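Local structure of periplasmic oligopeptide-binding protein (Burkholderia pseudomallei, 3ZS6) at residues I31-F36 with I494-S499; V136-E139 with Y144-E147; E289-K294 with P471-S476; K381-E386 with M391-D396; A441-K446 with A454-A459. The protein binds peptides in the periplasm, cradling one in a cleft between its lobes, and probably delivers them to an ABC transporter for uptake. One frame throughout, in Å; residues are numbered along the deposited sequence. Where two conformers were deposited one is given.

Contact 1. Residues I31-F36 with I494-S499; sequences IGLDLF and IDMRAS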
# COMPACT_ATOMS: atom_id res chain seq x y z
N ILE A 31 -10.39 5.29 1.06
CA ILE A 31 -11.74 5.37 1.62
C ILE A 31 -11.76 5.55 3.15
O ILE A 31 -12.43 6.44 3.66
CB ILE A 31 -12.59 4.16 1.22
CG1 ILE A 31 -12.77 4.13 -0.30
CG2 ILE A 31 -13.96 4.20 1.91
CD1 ILE A 31 -13.50 2.90 -0.82
N GLY A 32 -11.01 4.72 3.87
CA GLY A 32 -11.01 4.76 5.32
C GLY A 32 -10.53 6.08 5.93
O GLY A 32 -10.98 6.47 7.03
N LEU A 33 -9.62 6.76 5.24
CA LEU A 33 -9.07 8.01 5.78
C LEU A 33 -9.98 9.21 5.53
O LEU A 33 -9.80 10.27 6.14
CB LEU A 33 -7.66 8.26 5.25
CG LEU A 33 -6.57 7.32 5.79
CD1 LEU A 33 -5.27 7.51 5.03
CD2 LEU A 33 -6.33 7.52 7.30
N ASP A 34 -10.96 9.06 4.65
CA ASP A 34 -12.06 10.02 4.56
C ASP A 34 -13.01 9.82 5.76
O ASP A 34 -13.63 10.77 6.23
CB ASP A 34 -12.84 9.85 3.25
CG ASP A 34 -12.15 10.47 2.05
OD1 ASP A 34 -11.10 11.16 2.20
OD2 ASP A 34 -12.67 10.29 0.93
N LEU A 35 -13.13 8.58 6.25
CA LEU A 35 -14.06 8.26 7.35
C LEU A 35 -13.47 8.36 8.76
O LEU A 35 -14.19 8.63 9.73
CB LEU A 35 -14.65 6.85 7.16
CG LEU A 35 -15.52 6.62 5.93
CD1 LEU A 35 -15.80 5.14 5.73
CD2 LEU A 35 -16.84 7.42 6.02
N PHE A 36 -12.15 8.15 8.87
CA PHE A 36 -11.46 8.16 10.16
C PHE A 36 -10.25 9.08 10.12
O PHE A 36 -9.62 9.26 9.07
CB PHE A 36 -10.97 6.76 10.54
CG PHE A 36 -12.06 5.75 10.75
CD1 PHE A 36 -12.59 5.03 9.68
CD2 PHE A 36 -12.55 5.49 12.03
CE1 PHE A 36 -13.59 4.08 9.87
CE2 PHE A 36 -13.55 4.55 12.24
CZ PHE A 36 -14.07 3.84 11.16
N ILE A 494 3.17 9.17 -2.14
CA ILE A 494 2.58 7.91 -1.74
C ILE A 494 1.11 7.84 -2.12
O ILE A 494 0.42 6.88 -1.80
CB ILE A 494 2.79 7.58 -0.24
CG1 ILE A 494 1.95 8.47 0.66
CG2 ILE A 494 4.27 7.66 0.13
CD1 ILE A 494 2.00 8.03 2.12
N ASP A 495 0.65 8.86 -2.84
CA ASP A 495 -0.72 8.90 -3.36
C ASP A 495 -1.79 8.69 -2.30
O ASP A 495 -2.74 7.93 -2.50
CB ASP A 495 -0.91 7.92 -4.53
CG ASP A 495 -2.24 8.14 -5.27
OD1 ASP A 495 -2.81 9.26 -5.18
OD2 ASP A 495 -2.71 7.21 -5.92
N MET A 496 -1.63 9.37 -1.16
CA MET A 496 -2.65 9.37 -0.13
C MET A 496 -3.34 10.73 -0.15
O MET A 496 -2.96 11.66 0.58
CB MET A 496 -2.05 9.04 1.24
CG MET A 496 -1.89 7.52 1.52
SD MET A 496 -3.48 6.64 1.68
CE MET A 496 -3.50 5.57 0.23
N ARG A 497 -4.35 10.83 -1.01
CA ARG A 497 -5.00 12.11 -1.27
C ARG A 497 -6.44 12.10 -0.78
O ARG A 497 -7.32 11.54 -1.43
CB ARG A 497 -4.93 12.43 -2.78
CG ARG A 497 -3.49 12.57 -3.34
CD ARG A 497 -3.49 12.66 -4.87
NE ARG A 497 -2.31 13.34 -5.42
CZ ARG A 497 -1.25 12.73 -5.95
NH1 ARG A 497 -1.19 11.40 -6.00
NH2 ARG A 497 -0.24 13.46 -6.42
N ALA A 498 -6.66 12.71 0.37
CA ALA A 498 -7.96 12.72 1.02
C ALA A 498 -8.91 13.68 0.35
O ALA A 498 -8.50 14.72 -0.16
CB ALA A 498 -7.81 13.08 2.50
N SER A 499 -10.19 13.34 0.36
CA SER A 499 -11.19 14.21 -0.26
C SER A 499 -11.29 15.60 0.41
O SER A 499 -11.56 16.60 -0.27
CB SER A 499 -12.55 13.51 -0.25
OG SER A 499 -12.48 12.28 -0.94

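Contact 2. Residues V136-E139 with Y144-E147; sequences VKTE and YFPE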
# COMPACT_ATOMS: atom_id res chain seq x y z
N VAL A 136 3.89 7.40 23.25
CA VAL A 136 4.25 6.18 22.53
C VAL A 136 5.73 5.85 22.70
O VAL A 136 6.60 6.67 22.39
CB VAL A 136 3.91 6.27 21.03
CG1 VAL A 136 4.31 4.97 20.31
CG2 VAL A 136 2.43 6.54 20.83
N LYS A 137 6.01 4.66 23.22
CA LYS A 137 7.37 4.14 23.31
C LYS A 137 7.60 3.21 22.13
O LYS A 137 6.78 2.34 21.86
CB LYS A 137 7.56 3.37 24.62
CG LYS A 137 7.38 4.19 25.88
CD LYS A 137 8.70 4.81 26.33
CE LYS A 137 8.53 5.54 27.65
NZ LYS A 137 9.81 6.14 28.11
N THR A 138 8.73 3.38 21.44
CA THR A 138 9.08 2.51 20.32
C THR A 138 10.24 1.60 20.68
O THR A 138 11.04 1.94 21.55
CB THR A 138 9.46 3.33 19.07
OG1 THR A 138 10.53 4.23 19.39
CG2 THR A 138 8.27 4.13 18.55
N GLU A 139 10.32 0.45 20.02
CA GLU A 139 11.38 -0.54 20.28
C GLU A 139 12.76 0.02 19.97
O GLU A 139 13.72 -0.25 20.68
CB GLU A 139 11.16 -1.80 19.44
CG GLU A 139 9.92 -2.60 19.82
CD GLU A 139 10.13 -3.46 21.05
OE1 GLU A 139 11.23 -3.41 21.64
OE2 GLU A 139 9.19 -4.19 21.43
N TYR A 144 10.72 9.33 12.02
CA TYR A 144 9.58 9.72 11.19
C TYR A 144 8.28 9.12 11.72
O TYR A 144 7.28 9.04 11.00
CB TYR A 144 9.82 9.25 9.76
CG TYR A 144 10.25 7.79 9.66
CD1 TYR A 144 9.30 6.78 9.60
CD2 TYR A 144 11.60 7.44 9.63
CE1 TYR A 144 9.68 5.45 9.51
CE2 TYR A 144 11.99 6.12 9.54
CZ TYR A 144 11.04 5.13 9.48
OH TYR A 144 11.43 3.81 9.40
N PHE A 145 8.28 8.70 12.98
CA PHE A 145 7.13 7.97 13.50
C PHE A 145 5.78 8.63 13.21
O PHE A 145 4.80 7.93 12.95
CB PHE A 145 7.27 7.66 15.00
CG PHE A 145 6.17 6.78 15.51
CD1 PHE A 145 6.09 5.45 15.11
CD2 PHE A 145 5.18 7.29 16.34
CE1 PHE A 145 5.06 4.63 15.55
CE2 PHE A 145 4.15 6.47 16.79
CZ PHE A 145 4.08 5.14 16.39
N PRO A 146 5.71 9.97 13.26
CA PRO A 146 4.38 10.55 13.02
C PRO A 146 3.77 10.21 11.65
O PRO A 146 2.55 10.15 11.55
CB PRO A 146 4.62 12.06 13.18
CG PRO A 146 5.79 12.14 14.14
CD PRO A 146 6.67 10.96 13.76
N GLU A 147 4.60 9.99 10.63
CA GLU A 147 4.09 9.58 9.31
C GLU A 147 3.23 8.32 9.38
O GLU A 147 2.22 8.22 8.69
CB GLU A 147 5.24 9.32 8.33
CG GLU A 147 5.82 10.57 7.70
CD GLU A 147 6.90 10.26 6.68
OE1 GLU A 147 6.57 9.78 5.57
OE2 GLU A 147 8.09 10.50 6.99

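Contact 3. Residues E289-K294 with P471-S476; sequences EILTSK and PLFQYS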
# COMPACT_ATOMS: atom_id res chain seq x y z
N GLU A 289 12.13 -3.39 -20.37
CA GLU A 289 12.24 -2.24 -21.24
C GLU A 289 11.09 -2.26 -22.24
O GLU A 289 10.39 -1.26 -22.41
CB GLU A 289 13.59 -2.24 -21.97
CG GLU A 289 14.23 -0.86 -22.06
CD GLU A 289 13.35 0.15 -22.78
OE1 GLU A 289 12.65 -0.25 -23.74
OE2 GLU A 289 13.35 1.33 -22.39
N ILE A 290 10.88 -3.41 -22.87
CA ILE A 290 9.75 -3.61 -23.78
C ILE A 290 8.42 -3.50 -23.04
O ILE A 290 7.47 -2.89 -23.53
CB ILE A 290 9.85 -4.98 -24.48
CG1 ILE A 290 11.06 -5.01 -25.43
CG2 ILE A 290 8.58 -5.27 -25.26
CD1 ILE A 290 11.33 -6.38 -26.01
N LEU A 291 8.37 -4.09 -21.85
CA LEU A 291 7.17 -4.04 -21.02
C LEU A 291 6.72 -2.60 -20.82
O LEU A 291 5.56 -2.27 -21.05
CB LEU A 291 7.43 -4.71 -19.66
CG LEU A 291 6.28 -4.66 -18.64
CD1 LEU A 291 4.97 -5.14 -19.26
CD2 LEU A 291 6.62 -5.47 -17.39
N THR A 292 7.64 -1.73 -20.41
CA THR A 292 7.29 -0.35 -20.09
C THR A 292 7.11 0.55 -21.32
O THR A 292 6.18 1.36 -21.37
CB THR A 292 8.30 0.28 -19.12
OG1 THR A 292 9.63 0.13 -19.64
CG2 THR A 292 8.22 -0.39 -17.75
N SER A 293 7.98 0.40 -22.31
CA SER A 293 7.94 1.28 -23.47
C SER A 293 6.81 0.92 -24.44
O SER A 293 6.26 1.79 -25.11
CB SER A 293 9.28 1.27 -24.21
OG SER A 293 9.53 0.01 -24.82
N LYS A 294 6.47 -0.36 -24.51
CA LYS A 294 5.51 -0.84 -25.50
C LYS A 294 4.15 -1.28 -24.95
O LYS A 294 3.15 -1.27 -25.68
CB LYS A 294 6.11 -1.98 -26.32
CG LYS A 294 7.38 -1.61 -27.08
CD LYS A 294 7.85 -2.77 -27.94
CE LYS A 294 9.18 -2.48 -28.63
NZ LYS A 294 9.71 -3.68 -29.34
N PRO A 471 10.34 -8.05 -9.11
CA PRO A 471 10.02 -6.65 -9.40
C PRO A 471 9.98 -6.41 -10.90
O PRO A 471 10.83 -6.93 -11.62
CB PRO A 471 11.19 -5.89 -8.77
CG PRO A 471 11.65 -6.80 -7.66
CD PRO A 471 11.52 -8.18 -8.24
N LEU A 472 9.02 -5.60 -11.35
CA LEU A 472 8.85 -5.32 -12.77
C LEU A 472 9.09 -3.85 -13.12
O LEU A 472 9.89 -3.54 -14.00
CB LEU A 472 7.45 -5.75 -13.25
CG LEU A 472 7.18 -7.26 -13.22
CD1 LEU A 472 5.75 -7.57 -13.66
CD2 LEU A 472 8.20 -8.00 -14.08
N PHE A 473 8.38 -2.95 -12.45
CA PHE A 473 8.56 -1.53 -12.69
C PHE A 473 8.01 -0.67 -11.57
O PHE A 473 7.27 -1.14 -10.70
CB PHE A 473 7.94 -1.12 -14.04
CG PHE A 473 6.50 -1.50 -14.18
CD1 PHE A 473 5.51 -0.72 -13.60
CD2 PHE A 473 6.13 -2.65 -14.88
CE1 PHE A 473 4.17 -1.07 -13.72
CE2 PHE A 473 4.79 -3.00 -15.01
CZ PHE A 473 3.81 -2.22 -14.42
N GLN A 474 8.37 0.61 -11.61
CA GLN A 474 7.84 1.58 -10.66
C GLN A 474 6.50 2.07 -11.17
O GLN A 474 6.38 2.44 -12.34
CB GLN A 474 8.81 2.75 -10.52
CG GLN A 474 8.36 3.80 -9.50
CD GLN A 474 9.42 4.87 -9.29
OE1 GLN A 474 10.50 4.81 -9.87
NE2 GLN A 474 9.11 5.86 -8.45
N TYR A 475 5.49 2.06 -10.30
CA TYR A 475 4.16 2.57 -10.67
C TYR A 475 4.20 4.00 -11.18
O TYR A 475 4.94 4.84 -10.66
CB TYR A 475 3.20 2.53 -9.47
CG TYR A 475 2.48 1.22 -9.26
CD1 TYR A 475 3.03 0.23 -8.45
CD2 TYR A 475 1.24 0.99 -9.84
CE1 TYR A 475 2.36 -0.96 -8.23
CE2 TYR A 475 0.57 -0.21 -9.64
CZ TYR A 475 1.13 -1.18 -8.83
OH TYR A 475 0.48 -2.37 -8.62
N SER A 476 3.39 4.27 -12.19
CA SER A 476 3.13 5.63 -12.66
C SER A 476 1.89 6.18 -11.95
O SER A 476 0.91 5.46 -11.76
CB SER A 476 2.91 5.63 -14.17
OG SER A 476 2.27 6.81 -14.60

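Contact 4. Residues K381-E386 with M391-D396; sequences KLENVE and MKQRHD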
# COMPACT_ATOMS: atom_id res chain seq x y z
N LYS A 381 -0.01 -20.57 -16.83
CA LYS A 381 -1.43 -20.50 -17.17
C LYS A 381 -2.09 -19.33 -16.43
O LYS A 381 -1.99 -19.22 -15.21
CB LYS A 381 -2.12 -21.82 -16.82
CG LYS A 381 -1.54 -23.03 -17.55
CD LYS A 381 -2.28 -24.32 -17.22
CE LYS A 381 -1.76 -25.48 -18.08
NZ LYS A 381 -2.33 -26.81 -17.69
N LEU A 382 -2.78 -18.47 -17.19
CA LEU A 382 -3.37 -17.26 -16.62
C LEU A 382 -4.71 -17.54 -15.95
O LEU A 382 -5.50 -18.35 -16.43
CB LEU A 382 -3.54 -16.18 -17.69
CG LEU A 382 -2.39 -15.18 -17.83
CD1 LEU A 382 -1.08 -15.89 -18.07
CD2 LEU A 382 -2.68 -14.19 -18.95
N GLU A 383 -4.95 -16.85 -14.85
CA GLU A 383 -6.18 -16.99 -14.09
C GLU A 383 -6.49 -15.63 -13.46
O GLU A 383 -5.61 -15.01 -12.86
CB GLU A 383 -6.01 -18.09 -13.04
CG GLU A 383 -6.95 -18.02 -11.85
CD GLU A 383 -6.69 -19.15 -10.85
OE1 GLU A 383 -6.98 -20.32 -11.20
OE2 GLU A 383 -6.18 -18.87 -9.74
N ASN A 384 -7.72 -15.15 -13.64
CA ASN A 384 -8.09 -13.85 -13.11
C ASN A 384 -9.12 -13.98 -11.99
O ASN A 384 -10.06 -14.76 -12.11
CB ASN A 384 -8.60 -12.92 -14.22
CG ASN A 384 -9.92 -13.40 -14.83
OD1 ASN A 384 -9.98 -14.44 -15.49
ND2 ASN A 384 -10.98 -12.63 -14.63
N VAL A 385 -8.92 -13.24 -10.91
CA VAL A 385 -9.86 -13.24 -9.79
C VAL A 385 -10.11 -11.82 -9.29
O VAL A 385 -9.38 -10.89 -9.65
CB VAL A 385 -9.34 -14.06 -8.59
CG1 VAL A 385 -9.13 -15.51 -8.98
CG2 VAL A 385 -8.06 -13.44 -8.04
N GLU A 386 -11.14 -11.67 -8.45
CA GLU A 386 -11.40 -10.42 -7.77
C GLU A 386 -10.22 -10.08 -6.84
O GLU A 386 -9.60 -10.97 -6.25
CB GLU A 386 -12.69 -10.50 -6.95
CG GLU A 386 -12.96 -9.27 -6.11
CD GLU A 386 -14.29 -9.33 -5.37
OE1 GLU A 386 -14.88 -10.43 -5.29
OE2 GLU A 386 -14.73 -8.27 -4.88
N MET A 391 -5.89 -11.11 -2.73
CA MET A 391 -5.19 -10.78 -1.49
C MET A 391 -5.19 -11.96 -0.52
O MET A 391 -4.15 -12.30 0.05
CB MET A 391 -5.78 -9.54 -0.81
CG MET A 391 -5.07 -8.24 -1.19
SD MET A 391 -5.55 -6.81 -0.18
CE MET A 391 -7.32 -7.03 -0.10
N LYS A 392 -6.35 -12.59 -0.34
CA LYS A 392 -6.47 -13.74 0.55
C LYS A 392 -5.63 -14.91 0.04
O LYS A 392 -4.94 -15.57 0.82
CB LYS A 392 -7.94 -14.16 0.69
CG LYS A 392 -8.80 -13.14 1.41
CD LYS A 392 -10.24 -13.60 1.54
CE LYS A 392 -11.11 -12.55 2.23
NZ LYS A 392 -12.51 -13.02 2.42
N GLN A 393 -5.70 -15.17 -1.26
CA GLN A 393 -4.93 -16.28 -1.81
C GLN A 393 -3.42 -16.11 -1.60
O GLN A 393 -2.73 -17.07 -1.30
CB GLN A 393 -5.25 -16.48 -3.29
CG GLN A 393 -6.59 -17.17 -3.52
CD GLN A 393 -6.92 -17.33 -5.00
OE1 GLN A 393 -6.35 -16.64 -5.84
NE2 GLN A 393 -7.83 -18.24 -5.31
N ARG A 394 -2.92 -14.88 -1.75
CA ARG A 394 -1.50 -14.62 -1.53
C ARG A 394 -1.12 -14.86 -0.05
O ARG A 394 -0.11 -15.51 0.24
CB ARG A 394 -1.11 -13.21 -1.99
CG ARG A 394 -1.21 -13.02 -3.51
CD ARG A 394 -0.79 -11.62 -3.98
NE ARG A 394 -1.29 -10.54 -3.12
CZ ARG A 394 -1.61 -9.31 -3.54
NH1 ARG A 394 -1.52 -8.99 -4.83
NH2 ARG A 394 -2.02 -8.40 -2.65
N HIS A 395 -1.94 -14.36 0.88
CA HIS A 395 -1.71 -14.61 2.30
C HIS A 395 -1.64 -16.11 2.59
O HIS A 395 -0.83 -16.56 3.41
CB HIS A 395 -2.79 -13.97 3.18
CG HIS A 395 -2.57 -12.51 3.45
ND1 HIS A 395 -1.48 -12.04 4.15
CD2 HIS A 395 -3.31 -11.42 3.13
CE1 HIS A 395 -1.55 -10.73 4.24
NE2 HIS A 395 -2.65 -10.32 3.63
N ASP A 396 -2.50 -16.88 1.94
CA ASP A 396 -2.66 -18.31 2.25
C ASP A 396 -1.76 -19.17 1.36
O ASP A 396 -1.78 -20.40 1.46
CB ASP A 396 -4.12 -18.76 2.09
CG ASP A 396 -5.06 -18.10 3.11
OD1 ASP A 396 -4.56 -17.50 4.08
OD2 ASP A 396 -6.30 -18.18 2.94

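Contact 5. Residues A441-K446 with A454-A459; sequences AEANQK and ALLTQA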
# COMPACT_ATOMS: atom_id res chain seq x y z
N ALA A 441 18.06 -4.49 11.62
CA ALA A 441 18.04 -4.14 13.04
C ALA A 441 19.27 -3.32 13.40
O ALA A 441 19.19 -2.36 14.17
CB ALA A 441 17.95 -5.40 13.89
N GLU A 442 20.41 -3.70 12.83
CA GLU A 442 21.65 -2.96 13.02
C GLU A 442 21.54 -1.55 12.45
O GLU A 442 21.88 -0.58 13.12
CB GLU A 442 22.82 -3.72 12.38
CG GLU A 442 24.16 -3.03 12.55
CD GLU A 442 25.33 -3.94 12.24
OE1 GLU A 442 25.32 -4.62 11.19
OE2 GLU A 442 26.27 -3.98 13.06
N ALA A 443 21.07 -1.44 11.21
CA ALA A 443 20.91 -0.15 10.55
C ALA A 443 20.08 0.80 11.41
O ALA A 443 20.33 2.01 11.43
CB ALA A 443 20.27 -0.31 9.18
N ASN A 444 19.10 0.26 12.11
CA ASN A 444 18.19 1.09 12.88
C ASN A 444 18.75 1.49 14.24
O ASN A 444 18.11 2.21 15.01
CB ASN A 444 16.82 0.42 13.02
CG ASN A 444 16.00 0.52 11.74
OD1 ASN A 444 16.06 1.54 11.04
ND2 ASN A 444 15.25 -0.52 11.43
N GLN A 445 19.96 1.01 14.53
CA GLN A 445 20.68 1.43 15.73
C GLN A 445 21.64 2.56 15.40
O GLN A 445 22.01 3.35 16.27
CB GLN A 445 21.46 0.25 16.33
CG GLN A 445 20.59 -0.87 16.88
CD GLN A 445 19.54 -0.36 17.87
OE1 GLN A 445 18.52 0.20 17.47
NE2 GLN A 445 19.80 -0.56 19.16
N LYS A 446 22.03 2.65 14.13
CA LYS A 446 22.96 3.68 13.70
C LYS A 446 22.42 5.06 14.04
O LYS A 446 21.24 5.34 13.87
CB LYS A 446 23.22 3.58 12.19
CG LYS A 446 23.86 2.27 11.76
CD LYS A 446 25.24 2.09 12.36
CE LYS A 446 25.27 0.93 13.34
NZ LYS A 446 26.65 0.62 13.83
N ALA A 454 23.54 3.00 4.41
CA ALA A 454 24.50 2.04 3.89
C ALA A 454 24.08 0.63 4.25
O ALA A 454 24.07 -0.26 3.40
CB ALA A 454 25.89 2.34 4.44
N LEU A 455 23.74 0.43 5.52
CA LEU A 455 23.33 -0.89 6.00
C LEU A 455 22.00 -1.34 5.38
O LEU A 455 21.83 -2.52 5.06
CB LEU A 455 23.26 -0.91 7.53
CG LEU A 455 24.61 -0.81 8.25
CD1 LEU A 455 24.46 -1.01 9.76
CD2 LEU A 455 25.59 -1.83 7.68
N LEU A 456 21.06 -0.42 5.21
CA LEU A 456 19.78 -0.79 4.60
C LEU A 456 19.96 -1.15 3.13
O LEU A 456 19.28 -2.04 2.62
CB LEU A 456 18.74 0.33 4.76
CG LEU A 456 18.27 0.63 6.18
CD1 LEU A 456 17.15 1.67 6.16
CD2 LEU A 456 17.81 -0.64 6.89
N THR A 457 20.87 -0.46 2.46
CA THR A 457 21.17 -0.74 1.07
C THR A 457 21.79 -2.13 0.96
O THR A 457 21.41 -2.93 0.10
CB THR A 457 22.15 0.31 0.48
OG1 THR A 457 21.55 1.60 0.54
CG2 THR A 457 22.48 -0.02 -0.96
N GLN A 458 22.73 -2.42 1.86
CA GLN A 458 23.37 -3.73 1.89
C GLN A 458 22.34 -4.83 2.11
O GLN A 458 22.34 -5.83 1.41
CB GLN A 458 24.46 -3.78 2.96
CG GLN A 458 25.14 -5.14 3.05
CD GLN A 458 26.16 -5.21 4.17
OE1 GLN A 458 26.38 -4.24 4.90
NE2 GLN A 458 26.80 -6.37 4.31
N ALA A 459 21.45 -4.63 3.08
CA ALA A 459 20.38 -5.58 3.36
C ALA A 459 19.41 -5.77 2.19
O ALA A 459 19.00 -6.89 1.88
CB ALA A 459 19.62 -5.18 4.62

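Contact 1. Residues I31-F36 with I494-S499
Asp34 turns its CG anti to its own carbonyl carbon (chi1 -79°) while Ser499 sets OG in the same relation to its backbone (chi1 -58°), and the two groups meet in a two-point grip. In this periplasmic binding protein fold the contact ties the end of helix 26-35 to the C-terminal loop before strand 503-504, joining residues from nearly opposite ends of the chain. The carboxylate takes the serine with both oxygens. Ser499 N gives a nearly straight bond to Asp34 OD1 at 3.0 Å (161° at the hydrogen), and Ser499 OG donates to Asp34 OD2 at 2.7 Å; both are met on the syn side, somewhat out of the carboxylate plane. Tyr213 OH also bonds OD2, and Arg9 reaches both Ser499 OG and Arg497 O, so the buried acid sits in a wider polar network. Further back along the loop, Met496 was modelled in two conformers, so its packing is tentative; in the one given it lies on Trp26 and an acidic side chain of the bound peptide, and crosses the Leu33 side chain at about a right angle. Ala498 fills in beside the carboxylate, its CB 3.8 Å from Asp34 OD1.

Contact 2. Residues V136-E139 with Y144-E147
Phe145 reaches from the start of a weakly bonded helical turn to Val136 in strand 133-137 and Thr138 just past its end. That strand belongs to a five-stranded antiparallel sheet, consistent with the extra domain that OppA-type binding proteins carry beside the two lobes closing on the peptide. The chain leaves the strand, makes a short loop and comes back to lay a ring against the residues it has just passed.

The contacts across are all apolar. With CG anti to the backbone N (chi1 -174°), the phenyl group is carried out toward the strand and bridges backbones whose nearest CA atoms, those of Thr138 and Phe145, are 9.0 Å apart. Val136 sends its CG1 branch to the far end of the ring, 3.8 Å from Phe145 CE2 and 3.9 Å from Phe145 CZ, the two side chains crossing at about a right angle. Thr138 comes differently: its methyl CG2 lies over one face, displaced toward the rim, with 4.3 Å to Phe145 CD1.

Other aromatic residues pack on the same ring. Trp64 meets it with the planes at about 35°, while Phe66 and Trp89 also touch it; Trp89 packs on Val136 as well.

Polar bonds lie to the side. Thr138 turns OG1 away to the carbonyl of Val140, leaving its methyl for the phenylalanine. In the helical turn, Glu147 N bonds to Tyr144 O at 2.9 Å.

Contact 3. Residues E289-K294 with P471-S476
Leu472 and Phe473, the two strand residues that touch Leu291, form a classic beta bulge, both facing Tyr262 on the neighbouring strand 260-266. The extra residue interrupts strand 470-480 just where helix 288-296 lies against it. That helix is irregular too, widening into a pi-type turn at 291-294. Its local axis runs 9.0 Å from that of the strand, the two directions inclined by 32°, an alpha-on-beta layer on the large mixed sheet of this binding-protein lobe.

Phe473 carries most of the strand's side of the contact. CG stands between the backbone N and the carbonyl carbon (chi1 54°), which puts the ring beside the helix with an edge toward Leu291. Leu291 CD2 comes in at that edge, near the ring plane, 3.8 Å from Phe473 CD2 and 3.9 Å from Phe473 CE2. The same methyl lies 4.2 Å from Leu472 CB, so one leucine branch reaches both bulge residues. Thr292 slides past Phe473 in the opposite direction and rests its methyl CG2 3.8 Å from Phe473 CB. Tyr262 stacks on the Phe473 ring, and Phe367 of helix 359-376 packs on Leu291.

No hydrogen bond joins 289-294 to 471-476, though Arg288 NE, one residue earlier, bonds Pro471 O. Thr292 turns its hydroxyl back to the carbonyl of Arg288. Leu291, Thr292, Leu472 and Phe473 therefore meet through carbon, a buried contact that depends on close apolar fit, with polar groups paired at its margin.

Contact 4. Residues K381-E386 with M391-D396
Glu383 is the first residue of 381-386 to meet Gln393, and it does so loosely: its side chain sets out toward the helix, yet the nearest atoms of the pair, Glu383 OE2 and Gln393 OE1, are both oxygens and stay 4.5 Å apart. That carboxylate oxygen is instead hydrogen-bonded by Thr354 OG1 of the adjacent strand 350-356. Two residues on, Val385 also turns toward the helix and brings CG2 to 4.2 Å from Gln393 OE1, while Thr354 packs against both Val385 and Gln393. Glu386 then takes the N-cap position of helix 387-395, where the chain turns back over the sheet. Strand 379-385 and strand 401-407 both run parallel to strand 350-356 and lie on either side of it, so this helix is the connection of a beta-alpha-beta crossover. On the helix, Gln393 reaches over with an extended chain (chi2 178°), its amide end approaching the strand. Arg394, on the same helix, packs on an apolar side chain of the bound peptide, as does Met391 in the conformer given. No hydrogen bond joins 381-386 to 391-396, and Gln393 OE1 is covered by the contact without a partner in the model, which leaves the two segments meeting by loose packing alone.

Contact 5. Residues A441-K446 with A454-A459
Leu455 starts its contact at the root: CB sits 3.5 Å from Ala443 CB, tighter than carbons usually pack, and 3.9 Å from Ala443 CA. CG is then swung anti to the carbonyl carbon (chi1 -69°), which carries the branch toward Glu442 and Lys446. At the tip, CD1 settles among the atoms of three residues. It meets Glu442 CG at 3.5 Å and Ala443 N at 3.7 Å, while Lys446 CG closes on it at 3.9 Å, with the bent lysine chain passing at about a right angle. The aliphatic parts of two charged residues thus pack on one methyl from two directions near the protein surface.

The elements joined are helix 434-443 and helix 449-464, two consecutive helices joined by a short loop, which follow the Cys422-Cys432 disulfide. They come very near each other here, the CA atoms of Ala443 and Leu455 being 5.2 Å apart, a spacing that the small alanine side chain permits.

Deeper in, Leu456 brings CD2 up to the same alanine, 3.4 Å from Ala443 CB, again a tight pair; Ala443 CB thus packs closely against two successive leucines. Phe417 of helix 414-417 packs on Leu456 and also on Ala459, a turn further along. Where the first helix gives way to the loop, Asn444 OD1 is hydrogen-bonded to Arg452 NE of the second helix.

Contact 1 pairs residues near both ends of the chain, and the other four are nested along the sequence inside the loop it closes. Contacts 3 and 4 place side chains against the bound peptide, Tyr475 and Arg394 respectively; Met496 of contact 1 and Met391 of contact 4 do so in the conformers given. Contacts 3 and 4 reach the same mixed sheet, their centres 22 Å apart, whereas the centre of contact 1 lies about 27 Å from that of contact 3 and 26 Å from that of contact 4. Contact 2 sits across the chain's centre from contacts 3 and 4, about 34 Å away between centres. Its neighbour is contact 5, with nearest atoms about 5 Å apart.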